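Local coordinates for sulfate adenylyltransferase (Allochromatium vinosum, PDB 4DNX), which catalyses the transfer of the adenylyl group of ATP to sulfate, giving adenosine 5'-phosphosulfate and diphosphate, at residues 84-89 and 154-159; 252-257 and 379-384; 279-284 and 323-328; 269-274 and 299-304; 225-230 and 261-266. One frame throughout, in Å; residues are numbered along the deposited sequence.

Contact 1 of 5, residues 84-89 and 154-159; sequences LCLLES and RTAISG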
# COMPACT_ATOMS: atom_id res chain seq x y z
N LEU A 84 -9.63 4.01 -24.29
CA LEU A 84 -10.34 5.19 -24.78
C LEU A 84 -10.91 6.02 -23.63
O LEU A 84 -11.28 5.51 -22.55
CB LEU A 84 -11.47 4.77 -25.72
CG LEU A 84 -11.04 4.32 -27.13
CD1 LEU A 84 -12.17 3.62 -27.83
CD2 LEU A 84 -10.59 5.55 -27.98
N CYS A 85 -10.97 7.33 -23.87
CA CYS A 85 -11.74 8.24 -22.99
C CYS A 85 -12.86 8.82 -23.83
O CYS A 85 -12.68 9.82 -24.56
CB CYS A 85 -10.85 9.38 -22.46
SG CYS A 85 -11.78 10.44 -21.34
N LEU A 86 -14.01 8.16 -23.75
CA LEU A 86 -15.19 8.54 -24.54
C LEU A 86 -16.12 9.37 -23.67
O LEU A 86 -16.31 9.05 -22.50
CB LEU A 86 -15.92 7.29 -25.02
CG LEU A 86 -15.23 6.50 -26.15
CD1 LEU A 86 -15.91 5.16 -26.37
CD2 LEU A 86 -15.33 7.33 -27.41
N LEU A 87 -16.71 10.39 -24.27
CA LEU A 87 -17.57 11.38 -23.57
C LEU A 87 -18.80 11.62 -24.44
O LEU A 87 -18.75 11.52 -25.67
CB LEU A 87 -16.82 12.68 -23.41
CG LEU A 87 -15.48 12.67 -22.62
CD1 LEU A 87 -14.91 14.09 -22.75
CD2 LEU A 87 -15.71 12.28 -21.17
N GLU A 88 -19.90 12.04 -23.81
CA GLU A 88 -21.07 12.44 -24.55
C GLU A 88 -20.76 13.70 -25.41
O GLU A 88 -21.19 13.82 -26.57
CB GLU A 88 -22.19 12.72 -23.54
CG GLU A 88 -23.50 13.13 -24.18
CD GLU A 88 -23.98 12.11 -25.19
OE1 GLU A 88 -23.83 10.89 -24.92
OE2 GLU A 88 -24.49 12.53 -26.26
N SER A 89 -19.98 14.61 -24.85
CA SER A 89 -19.62 15.84 -25.55
C SER A 89 -18.29 16.42 -25.03
O SER A 89 -17.97 16.27 -23.87
CB SER A 89 -20.75 16.87 -25.35
OG SER A 89 -20.33 18.15 -25.78
N ARG A 154 -19.68 9.22 -27.85
CA ARG A 154 -18.94 9.02 -29.10
C ARG A 154 -17.85 10.05 -29.37
O ARG A 154 -17.28 10.09 -30.47
CB ARG A 154 -19.93 9.01 -30.30
CG ARG A 154 -20.97 7.90 -30.25
CD ARG A 154 -20.33 6.52 -30.15
NE ARG A 154 -21.27 5.49 -30.62
CZ ARG A 154 -21.76 5.39 -31.86
NH1 ARG A 154 -21.39 6.24 -32.84
NH2 ARG A 154 -22.61 4.41 -32.10
N THR A 155 -17.53 10.90 -28.37
CA THR A 155 -16.43 11.84 -28.51
C THR A 155 -15.21 11.29 -27.78
O THR A 155 -15.21 11.15 -26.57
CB THR A 155 -16.81 13.23 -27.93
OG1 THR A 155 -17.95 13.75 -28.64
CG2 THR A 155 -15.65 14.23 -28.10
N ALA A 156 -14.15 11.00 -28.54
CA ALA A 156 -12.92 10.46 -27.96
C ALA A 156 -11.91 11.58 -27.74
O ALA A 156 -11.61 12.34 -28.69
CB ALA A 156 -12.33 9.41 -28.89
N ILE A 157 -11.41 11.71 -26.51
CA ILE A 157 -10.33 12.68 -26.24
C ILE A 157 -9.06 11.89 -25.97
O ILE A 157 -9.09 10.84 -25.27
CB ILE A 157 -10.71 13.65 -25.09
CG1 ILE A 157 -10.96 12.90 -23.79
CG2 ILE A 157 -12.01 14.40 -25.49
CD1 ILE A 157 -11.06 13.86 -22.56
N SER A 158 -7.96 12.35 -26.56
CA SER A 158 -6.72 11.56 -26.51
C SER A 158 -5.53 12.43 -26.15
O SER A 158 -5.58 13.66 -26.32
CB SER A 158 -6.45 10.84 -27.85
OG SER A 158 -6.47 11.75 -28.95
N GLY A 159 -4.50 11.78 -25.60
CA GLY A 159 -3.31 12.51 -25.14
C GLY A 159 -2.77 11.95 -23.84
O GLY A 159 -3.45 11.13 -23.16
O HOH W 1 -9.62 8.35 -26.20
O HOH W 2 -21.27 11.52 -28.17
O HOH W 3 -20.19 13.01 -29.70
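Ile157 lays its CG1-CD1 arm against the sulfur of Cys85, with SG 3.6 Å from CG1, and its end methyl CD1 reaches CD1 of Leu87 at 3.9 Å, where the two branched chains cross at about a right angle. Its CG1 sits between the backbone N and the carbonyl carbon (chi1 61°), which turns the arm toward residues 84-89. An alanine at Ile157 would take both branches away and would probably leave a gap beside the Cys85 sulfur and the end of Leu87. On the other face Leu86 CD2 rests on the methyl of Ala156 (3.9 Å to CB), a small residue that lets the leucine lie close. The backbones pair antiparallel: Ile157 N gives a nearly straight bond to Cys85 O (3.0 Å), and Leu87 and Thr155 exchange a bond in each direction. Two residues, Arg154 and Thr155, stand opposite the single Leu87, which makes a classic beta bulge; beside it a water bridges Arg154 N and Glu88 O, as another links Cys85 N to Ile157 O at the far end. Thr155 OG1 meets a third water and has its protein partner in Gln122; Arg154 forms a salt bridge with Asp125. In this PUA-like domain, then, backbone bonds set the register, apolar side chains bury both faces, and water, Gln122 and Asp125 serve the polar bulge.

Contact 2 of 5, residues 252-257 and 379-384; sequences ELYFPP and SRPEVA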
# COMPACT_ATOMS: atom_id res chain seq x y z
N GLU A 252 -1.11 -18.28 5.39
CA GLU A 252 -0.29 -18.45 6.60
C GLU A 252 -0.19 -19.88 7.08
O GLU A 252 0.89 -20.31 7.52
CB GLU A 252 -0.84 -17.57 7.72
CG GLU A 252 -0.12 -16.22 7.76
CD GLU A 252 -0.85 -15.12 7.01
OE1 GLU A 252 -1.58 -14.37 7.70
OE2 GLU A 252 -0.70 -14.99 5.75
N LEU A 253 -1.30 -20.61 7.00
CA LEU A 253 -1.36 -21.93 7.63
C LEU A 253 -1.03 -23.10 6.67
O LEU A 253 -0.59 -24.17 7.12
CB LEU A 253 -2.74 -22.17 8.28
CG LEU A 253 -3.18 -21.20 9.40
CD1 LEU A 253 -4.55 -21.58 9.92
CD2 LEU A 253 -2.15 -21.16 10.58
N TYR A 254 -1.23 -22.91 5.37
CA TYR A 254 -1.17 -24.03 4.42
C TYR A 254 -0.10 -23.87 3.32
O TYR A 254 0.12 -24.78 2.50
CB TYR A 254 -2.56 -24.32 3.85
CG TYR A 254 -3.54 -24.83 4.92
CD1 TYR A 254 -3.53 -26.18 5.31
CD2 TYR A 254 -4.38 -23.96 5.59
CE1 TYR A 254 -4.41 -26.65 6.29
CE2 TYR A 254 -5.25 -24.40 6.58
CZ TYR A 254 -5.26 -25.74 6.92
OH TYR A 254 -6.11 -26.21 7.89
N PHE A 255 0.57 -22.71 3.28
CA PHE A 255 1.69 -22.57 2.36
C PHE A 255 3.01 -22.49 3.12
O PHE A 255 3.01 -22.06 4.27
CB PHE A 255 1.52 -21.29 1.53
CG PHE A 255 0.55 -21.44 0.38
CD1 PHE A 255 -0.86 -21.44 0.61
CD2 PHE A 255 1.02 -21.51 -0.95
CE1 PHE A 255 -1.75 -21.55 -0.49
CE2 PHE A 255 0.12 -21.60 -2.05
CZ PHE A 255 -1.27 -21.62 -1.81
N PRO A 256 4.13 -22.86 2.50
CA PRO A 256 5.43 -22.70 3.18
C PRO A 256 5.80 -21.22 3.39
O PRO A 256 5.23 -20.34 2.75
CB PRO A 256 6.42 -23.38 2.23
CG PRO A 256 5.62 -24.11 1.22
CD PRO A 256 4.28 -23.46 1.16
N PRO A 257 6.78 -20.95 4.24
CA PRO A 257 7.26 -19.56 4.44
C PRO A 257 7.76 -18.89 3.16
O PRO A 257 8.42 -19.51 2.32
CB PRO A 257 8.44 -19.72 5.40
CG PRO A 257 8.20 -21.01 6.06
CD PRO A 257 7.55 -21.90 5.06
N SER A 379 -12.57 -27.76 1.81
CA SER A 379 -12.40 -26.49 2.55
C SER A 379 -11.53 -26.69 3.79
O SER A 379 -11.67 -27.69 4.52
CB SER A 379 -13.78 -25.91 2.93
OG SER A 379 -13.65 -24.58 3.41
N ARG A 380 -10.62 -25.74 4.04
CA ARG A 380 -9.81 -25.81 5.28
C ARG A 380 -10.68 -25.39 6.46
O ARG A 380 -11.42 -24.38 6.34
CB ARG A 380 -8.62 -24.87 5.16
CG ARG A 380 -7.74 -25.14 3.92
CD ARG A 380 -7.21 -26.60 3.94
NE ARG A 380 -6.14 -26.78 2.96
CZ ARG A 380 -5.35 -27.86 2.92
NH1 ARG A 380 -5.55 -28.85 3.79
NH2 ARG A 380 -4.39 -27.98 2.01
N PRO A 381 -10.58 -26.08 7.60
CA PRO A 381 -11.45 -25.71 8.74
C PRO A 381 -11.36 -24.23 9.14
O PRO A 381 -12.38 -23.63 9.50
CB PRO A 381 -10.96 -26.62 9.88
CG PRO A 381 -10.29 -27.76 9.19
CD PRO A 381 -9.71 -27.24 7.94
N GLU A 382 -10.16 -23.64 9.11
CA GLU A 382 -10.01 -22.26 9.61
C GLU A 382 -10.60 -21.25 8.63
O GLU A 382 -11.10 -20.19 9.05
CB GLU A 382 -8.52 -21.91 9.81
CG GLU A 382 -7.87 -22.85 10.81
CD GLU A 382 -7.26 -24.11 10.19
OE1 GLU A 382 -6.51 -24.76 10.95
OE2 GLU A 382 -7.54 -24.48 9.01
N VAL A 383 -10.54 -21.60 7.35
CA VAL A 383 -11.17 -20.76 6.30
C VAL A 383 -12.72 -20.91 6.42
O VAL A 383 -13.48 -19.91 6.42
CB VAL A 383 -10.65 -21.16 4.89
CG1 VAL A 383 -11.37 -20.37 3.79
CG2 VAL A 383 -9.06 -20.92 4.77
N ALA A 384 -13.18 -22.14 6.53
CA ALA A 384 -14.61 -22.39 6.73
C ALA A 384 -15.13 -21.60 7.93
O ALA A 384 -16.25 -21.03 7.89
CB ALA A 384 -14.87 -23.89 6.91
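The last turn of helix 240-254 and the N-terminal start of helix 381-393 come no nearer than 8.9 Å between CA atoms, for Leu253 with Glu382 and Tyr254 with Arg380, so long side chains must bridge the gap. The Tyr254 ring does most of this. Over one face lies Arg380: its CD stands 3.7 Å from the ring centroid, a CH-pi contact, and its guanidinium lies flat on the ring, planes 16° apart and centres separated by 4.1 Å. The arginine chain bends at chi2 (-58°), which folds CD and the guanidinium over the same face. At the ring's edge, Tyr254 OH donates to Glu382 OE2 (2.5 Å), which accepts with its syn lone pair, the carboxylate being turned 66° from the ring. Leu253 CD1 packs on Glu382 CG at 3.7 Å, covering the aliphatic part of the glutamate. A phenylalanine in place of Tyr254 lacks the hydroxyl and would probably leave Glu382 OE2 without this donor. Arginine suits its place twice over, being flat enough to stack while its NH2 makes a salt bridge with Glu209. That glutamate belongs to helix 206-219, which also touches Tyr254, while Glu382 packs on Thr249 of helix 240-254; the contact therefore gathers three helices at the surface of the ATP-sulfurylase region.

Contact 3 of 5, residues 279-284 and 323-328; sequences LHAYFR and LAIEIF
The Tyr282 ring meets Leu323 obliquely, CD2 to CD2 at 4.5 Å, and the same leucine methyl lies 4.0 Å from Tyr282 CA. Further along the helix, the Arg284 guanidinium has Phe283 CE1 over one face, 3.2 Å above its plane and toward the rim. That end leads away from residues 323-328, to His227 and Gln199; it is the aliphatic CB of Arg284 that touches Ile325 CD1, at 3.7 Å. With CG1 anti to the backbone N (chi1 -171°), Ile325 carries this methyl to Arg284, while CG2 meets Ala281. Alanine's single methyl lets three side-chain ends come to it: Leu323 CD1, Ile325 CG2 (4.0 Å) and Ile327 CD1 (4.3 Å). No hydrogen bond joins the two segments, but the side chain of Gln285, one residue on, holds the backbone N atoms of Ala324 and Ile325. This is helix-on-sheet packing as in a Rossmann-like fold, helix 274-287 lying against the loop 323-325 and the start of strand 326-329, outermost in the sheet within this chain.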
# COMPACT_ATOMS: atom_id res chain seq x y z
N LEU A 279 -4.86 -9.20 -22.18
CA LEU A 279 -4.64 -8.02 -21.34
C LEU A 279 -4.12 -8.41 -19.94
O LEU A 279 -3.16 -7.80 -19.43
CB LEU A 279 -5.94 -7.22 -21.22
CG LEU A 279 -5.78 -5.93 -20.44
CD1 LEU A 279 -4.79 -4.97 -21.18
CD2 LEU A 279 -7.17 -5.26 -20.25
N HIS A 280 -4.76 -9.42 -19.34
CA HIS A 280 -4.32 -9.99 -18.04
C HIS A 280 -2.87 -10.43 -18.06
O HIS A 280 -2.14 -10.08 -17.14
CB HIS A 280 -5.18 -11.18 -17.66
CG HIS A 280 -6.57 -10.82 -17.22
ND1 HIS A 280 -7.54 -11.79 -17.01
CD2 HIS A 280 -7.15 -9.62 -16.96
CE1 HIS A 280 -8.66 -11.19 -16.62
NE2 HIS A 280 -8.45 -9.88 -16.58
N ALA A 281 -2.46 -11.15 -19.10
CA ALA A 281 -1.06 -11.58 -19.23
C ALA A 281 -0.13 -10.38 -19.34
O ALA A 281 0.95 -10.31 -18.70
CB ALA A 281 -0.89 -12.57 -20.41
N TYR A 282 -0.56 -9.38 -20.10
CA TYR A 282 0.24 -8.18 -20.30
C TYR A 282 0.55 -7.49 -18.97
O TYR A 282 1.75 -7.24 -18.65
CB TYR A 282 -0.55 -7.25 -21.20
CG TYR A 282 0.21 -5.99 -21.61
CD1 TYR A 282 0.37 -4.93 -20.71
CD2 TYR A 282 0.72 -5.87 -22.89
CE1 TYR A 282 1.10 -3.77 -21.10
CE2 TYR A 282 1.42 -4.74 -23.32
CZ TYR A 282 1.60 -3.69 -22.40
OH TYR A 282 2.32 -2.59 -22.82
N PHE A 283 -0.47 -7.19 -18.17
CA PHE A 283 -0.20 -6.46 -16.93
C PHE A 283 0.45 -7.30 -15.82
O PHE A 283 1.18 -6.75 -14.97
CB PHE A 283 -1.36 -5.56 -16.45
CG PHE A 283 -2.61 -6.25 -15.97
CD1 PHE A 283 -2.70 -6.75 -14.67
CD2 PHE A 283 -3.76 -6.18 -16.76
CE1 PHE A 283 -3.95 -7.31 -14.20
CE2 PHE A 283 -5.00 -6.72 -16.34
CZ PHE A 283 -5.10 -7.28 -15.04
N ARG A 284 0.27 -8.62 -15.92
CA ARG A 284 0.94 -9.51 -14.98
C ARG A 284 2.43 -9.58 -15.29
O ARG A 284 3.25 -9.75 -14.37
CB ARG A 284 0.29 -10.90 -14.96
CG ARG A 284 -0.75 -11.09 -13.86
CD ARG A 284 -1.85 -10.19 -14.01
NE ARG A 284 -2.94 -10.17 -13.00
CZ ARG A 284 -4.22 -10.52 -13.18
NH1 ARG A 284 -4.64 -11.12 -14.29
NH2 ARG A 284 -5.12 -10.23 -12.23
N LEU A 323 5.23 -11.14 -25.73
CA LEU A 323 5.13 -11.40 -24.30
C LEU A 323 6.17 -12.41 -23.90
O LEU A 323 6.41 -13.36 -24.61
CB LEU A 323 3.76 -11.99 -23.93
CG LEU A 323 2.58 -11.01 -24.00
CD1 LEU A 323 1.26 -11.77 -23.79
CD2 LEU A 323 2.69 -9.89 -22.99
N ALA A 324 6.76 -12.20 -22.73
CA ALA A 324 7.67 -13.18 -22.16
C ALA A 324 7.01 -14.04 -21.11
O ALA A 324 7.49 -15.14 -20.83
CB ALA A 324 8.94 -12.52 -21.62
N ILE A 325 5.94 -13.54 -20.49
CA ILE A 325 5.19 -14.33 -19.48
C ILE A 325 4.61 -15.59 -20.14
O ILE A 325 4.20 -15.55 -21.32
CB ILE A 325 4.11 -13.47 -18.78
CG1 ILE A 325 3.47 -14.21 -17.58
CG2 ILE A 325 3.02 -12.95 -19.78
CD1 ILE A 325 2.61 -13.29 -16.62
N GLU A 326 4.59 -16.69 -19.39
CA GLU A 326 4.11 -17.99 -19.91
C GLU A 326 2.77 -18.32 -19.26
O GLU A 326 2.50 -17.89 -18.16
CB GLU A 326 5.11 -19.09 -19.58
CG GLU A 326 6.42 -18.97 -20.34
CD GLU A 326 7.39 -20.08 -19.99
OE1 GLU A 326 8.54 -19.77 -19.61
OE2 GLU A 326 6.97 -21.26 -20.07
N ILE A 327 1.93 -19.09 -19.96
CA ILE A 327 0.63 -19.44 -19.43
C ILE A 327 0.71 -20.84 -18.83
O ILE A 327 1.24 -21.75 -19.47
CB ILE A 327 -0.47 -19.42 -20.53
CG1 ILE A 327 -0.59 -18.00 -21.17
CG2 ILE A 327 -1.84 -19.91 -19.95
CD1 ILE A 327 -0.60 -16.82 -20.18
N PHE A 328 0.19 -20.99 -17.61
CA PHE A 328 -0.08 -22.30 -17.06
C PHE A 328 -1.54 -22.62 -17.38
O PHE A 328 -2.44 -21.90 -16.92
CB PHE A 328 0.10 -22.33 -15.53
CG PHE A 328 -0.20 -23.70 -14.95
CD1 PHE A 328 -1.44 -24.01 -14.42
CD2 PHE A 328 0.78 -24.69 -15.00
CE1 PHE A 328 -1.71 -25.33 -13.91
CE2 PHE A 328 0.52 -25.99 -14.48
CZ PHE A 328 -0.72 -26.28 -13.95

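Contact 4 of 5, residues 269-274 and 299-304; sequences MLYAGP and AGVGDY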
# COMPACT_ATOMS: atom_id res chain seq x y z
N MET A 269 -13.93 -5.00 -15.05
CA MET A 269 -13.95 -6.18 -15.92
C MET A 269 -14.57 -5.88 -17.30
O MET A 269 -15.61 -5.19 -17.39
CB MET A 269 -14.78 -7.30 -15.27
CG MET A 269 -14.20 -7.88 -13.99
SD MET A 269 -15.48 -8.87 -13.11
CE MET A 269 -15.76 -10.20 -14.28
N LEU A 270 -13.94 -6.41 -18.36
CA LEU A 270 -14.49 -6.28 -19.71
C LEU A 270 -15.44 -7.42 -20.13
O LEU A 270 -16.20 -7.31 -21.11
CB LEU A 270 -13.36 -6.18 -20.75
CG LEU A 270 -12.34 -5.05 -20.57
CD1 LEU A 270 -11.19 -5.22 -21.52
CD2 LEU A 270 -13.02 -3.68 -20.84
N TYR A 271 -15.37 -8.53 -19.40
CA TYR A 271 -16.08 -9.75 -19.78
C TYR A 271 -15.75 -10.19 -21.21
O TYR A 271 -16.61 -10.73 -21.89
CB TYR A 271 -17.61 -9.58 -19.62
CG TYR A 271 -18.07 -9.18 -18.23
CD1 TYR A 271 -18.35 -10.14 -17.26
CD2 TYR A 271 -18.28 -7.84 -17.91
CE1 TYR A 271 -18.80 -9.76 -15.97
CE2 TYR A 271 -18.71 -7.45 -16.65
CZ TYR A 271 -18.96 -8.40 -15.68
OH TYR A 271 -19.40 -7.98 -14.45
N ALA A 272 -14.51 -10.00 -21.65
CA ALA A 272 -14.12 -10.20 -23.06
C ALA A 272 -13.35 -11.48 -23.32
O ALA A 272 -12.77 -11.69 -24.40
CB ALA A 272 -13.34 -8.95 -23.56
N GLY A 273 -13.36 -12.38 -22.33
CA GLY A 273 -12.84 -13.75 -22.54
C GLY A 273 -11.42 -13.75 -23.07
O GLY A 273 -10.54 -13.10 -22.45
N PRO A 274 -11.18 -14.44 -24.18
CA PRO A 274 -9.82 -14.58 -24.72
C PRO A 274 -9.11 -13.24 -24.92
O PRO A 274 -7.92 -13.10 -24.58
CB PRO A 274 -10.01 -15.29 -26.04
CG PRO A 274 -11.35 -15.98 -25.95
CD PRO A 274 -12.17 -15.26 -24.92
N ALA A 299 -12.25 -15.25 -17.84
CA ALA A 299 -12.80 -13.90 -18.12
C ALA A 299 -14.06 -13.91 -19.00
O ALA A 299 -14.42 -12.88 -19.60
CB ALA A 299 -11.72 -13.00 -18.74
N GLY A 300 -14.74 -15.04 -19.04
CA GLY A 300 -15.90 -15.23 -19.93
C GLY A 300 -17.22 -14.74 -19.35
O GLY A 300 -17.29 -14.30 -18.19
N VAL A 301 -18.23 -14.76 -20.20
CA VAL A 301 -19.63 -14.46 -19.84
C VAL A 301 -20.49 -15.21 -20.84
O VAL A 301 -20.06 -15.44 -21.98
CB VAL A 301 -19.90 -12.92 -19.85
CG1 VAL A 301 -19.75 -12.32 -21.22
CG2 VAL A 301 -21.24 -12.58 -19.22
N GLY A 302 -21.70 -15.61 -20.41
CA GLY A 302 -22.68 -16.21 -21.32
C GLY A 302 -22.10 -17.39 -22.08
O GLY A 302 -21.34 -18.19 -21.52
N ASP A 303 -22.40 -17.46 -23.38
CA ASP A 303 -21.96 -18.57 -24.21
C ASP A 303 -21.09 -18.14 -25.39
O ASP A 303 -20.97 -18.86 -26.37
CB ASP A 303 -23.19 -19.38 -24.69
CG ASP A 303 -23.09 -20.84 -24.31
OD1 ASP A 303 -22.58 -21.15 -23.20
OD2 ASP A 303 -23.52 -21.68 -25.14
N TYR A 304 -20.47 -16.97 -25.31
CA TYR A 304 -19.78 -16.39 -26.46
C TYR A 304 -18.45 -17.05 -26.81
O TYR A 304 -18.06 -17.00 -27.96
CB TYR A 304 -19.53 -14.89 -26.27
CG TYR A 304 -20.78 -14.14 -25.97
CD1 TYR A 304 -21.70 -13.83 -26.99
CD2 TYR A 304 -21.09 -13.77 -24.66
CE1 TYR A 304 -22.86 -13.16 -26.70
CE2 TYR A 304 -22.27 -13.09 -24.36
CZ TYR A 304 -23.14 -12.78 -25.39
OH TYR A 304 -24.30 -12.11 -25.11
O HOH W 4 -14.06 -10.60 -17.02
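Val301 has CG1 between its backbone N and carbonyl carbon (chi1 64°), which brings this methyl to 3.8 Å from Tyr271 CB; the tyrosine, with CG anti to its carbonyl carbon (chi1 -57°), turns its ring so that CD1 lies near Val301 CB and the carbonyl O of Gly300 comes to the ring edge. The two side chains cross at about a right angle. Val301 CG1 also lies 3.6 Å from Tyr271 O. A branched aliphatic residue fits well here because one methyl can touch both the backbone and the side chain of Tyr271. Both segments are loops that follow strands of the parallel sheet, one leading into helix 274-287 and the other toward helix 309-316, as connections do in a Rossmann-like fold. Their backbones are joined by Gly273 N, which donates to Ala299 O at 3.0 Å from well above the carbonyl plane. Gly273 is the N-cap residue of helix 274-287, and at its backbone angles (phi 55°, psi -127°) a CB would run into Pro274 CD, which suits the position to glycine. The small methyl of Ala299 lies 3.9 Å from Gly273 O and packs on Glu276 and His280 of that helix. His143 and Pro144 touch both Tyr271 and Val301.

Contact 5 of 5, residues 225-230 and 261-266; sequences VIHMLL and MVTGYG
His227 and Tyr265 form an offset stack, ring centroids 4.5 Å apart and planes at 24°, with Tyr265 CD1 over the centre of the imidazole. Thr263 OG1 lies in the plane of that ring at its edge, 3.2 Å from CD2, and donates to Ile226 O (3.1 Å) from above the carbonyl plane. That oxygen also accepts from Thr263 N, so two bonds grip it. On the opposite face Met228 CE packs on Val262 CG1 at 3.7 Å. Gly264 has no side chain between Met228 and Leu230, where a CB would strike Leu230 CD1. Backbone bonds run from Ile226 to Leu230 in parallel register; Ile226 N to Met261 O is 2.9 Å. Farther out, Arg284 bonds His227 ND1 and Tyr51 bonds NE2, fixing the imidazole's rotation, while Phe283 meets the Tyr265 ring. Helix 240-254 completes the beta-alpha-beta crossover between these neighbouring strands, a unit of the 3-2-1-4-5 parallel sheet of the Rossmann-like fold.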
# COMPACT_ATOMS: atom_id res chain seq x y z
N VAL A 225 1.70 -14.79 -6.56
CA VAL A 225 1.06 -13.52 -6.26
C VAL A 225 -0.44 -13.79 -6.46
O VAL A 225 -0.84 -14.16 -7.60
CB VAL A 225 1.53 -12.41 -7.23
CG1 VAL A 225 0.76 -11.10 -6.87
CG2 VAL A 225 3.05 -12.16 -7.07
N ILE A 226 -1.23 -13.60 -5.39
CA ILE A 226 -2.71 -13.75 -5.46
C ILE A 226 -3.12 -12.31 -5.74
O ILE A 226 -2.89 -11.42 -4.90
CB ILE A 226 -3.27 -14.26 -4.15
CG1 ILE A 226 -2.76 -15.70 -3.88
CG2 ILE A 226 -4.81 -14.24 -4.24
CD1 ILE A 226 -3.19 -16.36 -2.56
N HIS A 227 -3.65 -12.06 -6.92
CA HIS A 227 -3.86 -10.69 -7.42
C HIS A 227 -5.38 -10.51 -7.42
O HIS A 227 -6.06 -10.96 -8.34
CB HIS A 227 -3.23 -10.59 -8.81
CG HIS A 227 -2.86 -9.19 -9.22
ND1 HIS A 227 -2.94 -8.76 -10.53
CD2 HIS A 227 -2.45 -8.12 -8.51
CE1 HIS A 227 -2.55 -7.49 -10.62
NE2 HIS A 227 -2.26 -7.07 -9.39
N MET A 228 -5.89 -9.85 -6.39
CA MET A 228 -7.35 -9.79 -6.18
C MET A 228 -7.95 -8.63 -6.95
O MET A 228 -7.37 -7.52 -7.00
CB MET A 228 -7.68 -9.65 -4.68
CG MET A 228 -7.33 -10.96 -3.78
SD MET A 228 -7.68 -10.67 -2.04
CE MET A 228 -6.65 -9.23 -1.65
N LEU A 229 -9.10 -8.88 -7.58
CA LEU A 229 -9.74 -7.81 -8.33
C LEU A 229 -10.55 -7.03 -7.30
O LEU A 229 -11.51 -7.55 -6.73
CB LEU A 229 -10.61 -8.39 -9.47
CG LEU A 229 -11.49 -7.36 -10.19
CD1 LEU A 229 -10.71 -6.07 -10.59
CD2 LEU A 229 -12.07 -8.06 -11.39
N LEU A 230 -10.15 -5.77 -7.05
CA LEU A 230 -10.83 -4.90 -6.12
C LEU A 230 -11.92 -4.10 -6.85
O LEU A 230 -11.72 -3.67 -7.98
CB LEU A 230 -9.83 -3.88 -5.53
CG LEU A 230 -8.64 -4.62 -4.90
CD1 LEU A 230 -7.57 -3.58 -4.53
CD2 LEU A 230 -9.03 -5.42 -3.68
N MET A 261 2.22 -13.82 -1.89
CA MET A 261 1.99 -12.40 -1.77
C MET A 261 0.52 -12.13 -2.06
O MET A 261 0.07 -12.44 -3.13
CB MET A 261 2.81 -11.66 -2.83
CG MET A 261 4.19 -11.32 -2.42
SD MET A 261 5.07 -10.62 -3.85
CE MET A 261 4.02 -9.21 -4.22
N VAL A 262 -0.19 -11.55 -1.09
CA VAL A 262 -1.62 -11.20 -1.25
C VAL A 262 -1.75 -9.72 -1.62
O VAL A 262 -1.27 -8.82 -0.88
CB VAL A 262 -2.43 -11.54 0.02
CG1 VAL A 262 -3.92 -11.18 -0.16
CG2 VAL A 262 -2.33 -13.06 0.33
N THR A 263 -2.37 -9.47 -2.77
CA THR A 263 -2.31 -8.11 -3.36
C THR A 263 -3.59 -7.90 -4.11
O THR A 263 -4.40 -8.83 -4.28
CB THR A 263 -1.19 -7.98 -4.42
OG1 THR A 263 -1.51 -8.77 -5.57
CG2 THR A 263 0.20 -8.37 -3.85
N GLY A 264 -3.75 -6.69 -4.62
CA GLY A 264 -4.96 -6.37 -5.40
C GLY A 264 -4.77 -5.22 -6.36
O GLY A 264 -3.81 -4.41 -6.24
N TYR A 265 -5.69 -5.11 -7.31
CA TYR A 265 -5.61 -4.04 -8.28
C TYR A 265 -7.03 -3.59 -8.61
O TYR A 265 -7.99 -4.27 -8.28
CB TYR A 265 -4.88 -4.51 -9.55
CG TYR A 265 -5.67 -5.51 -10.37
CD1 TYR A 265 -5.85 -6.81 -9.94
CD2 TYR A 265 -6.33 -5.09 -11.55
CE1 TYR A 265 -6.57 -7.70 -10.68
CE2 TYR A 265 -7.09 -5.98 -12.30
CZ TYR A 265 -7.21 -7.27 -11.83
OH TYR A 265 -7.92 -8.17 -12.58
N GLY A 266 -7.12 -2.44 -9.28
CA GLY A 266 -8.45 -1.89 -9.63
C GLY A 266 -8.59 -1.62 -11.13
O GLY A 266 -7.81 -0.85 -11.69

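In the fold
From the N terminus, contact 1 closes first, a loop of 64 residues within the PUA-like domain, and it ends before any other opens. The remaining four lie in the ATP-sulfurylase region. Contact 5 pairs strands 223-230 and 260-266, the second and third of its parallel sheet along the chain; contact 2 opens between them and closes only near the C terminus, so these two cross, and contacts 3 and 4 both fall within its span. Contact 4 opens before contact 3 and closes before it, so they cross as well. Arg284 of contact 3 probably bonds His227 of contact 5, and Met269 of contact 4 packs on Leu229. Contact 2 joins surface helices, about 35 Å (nearest atoms) from contact 1.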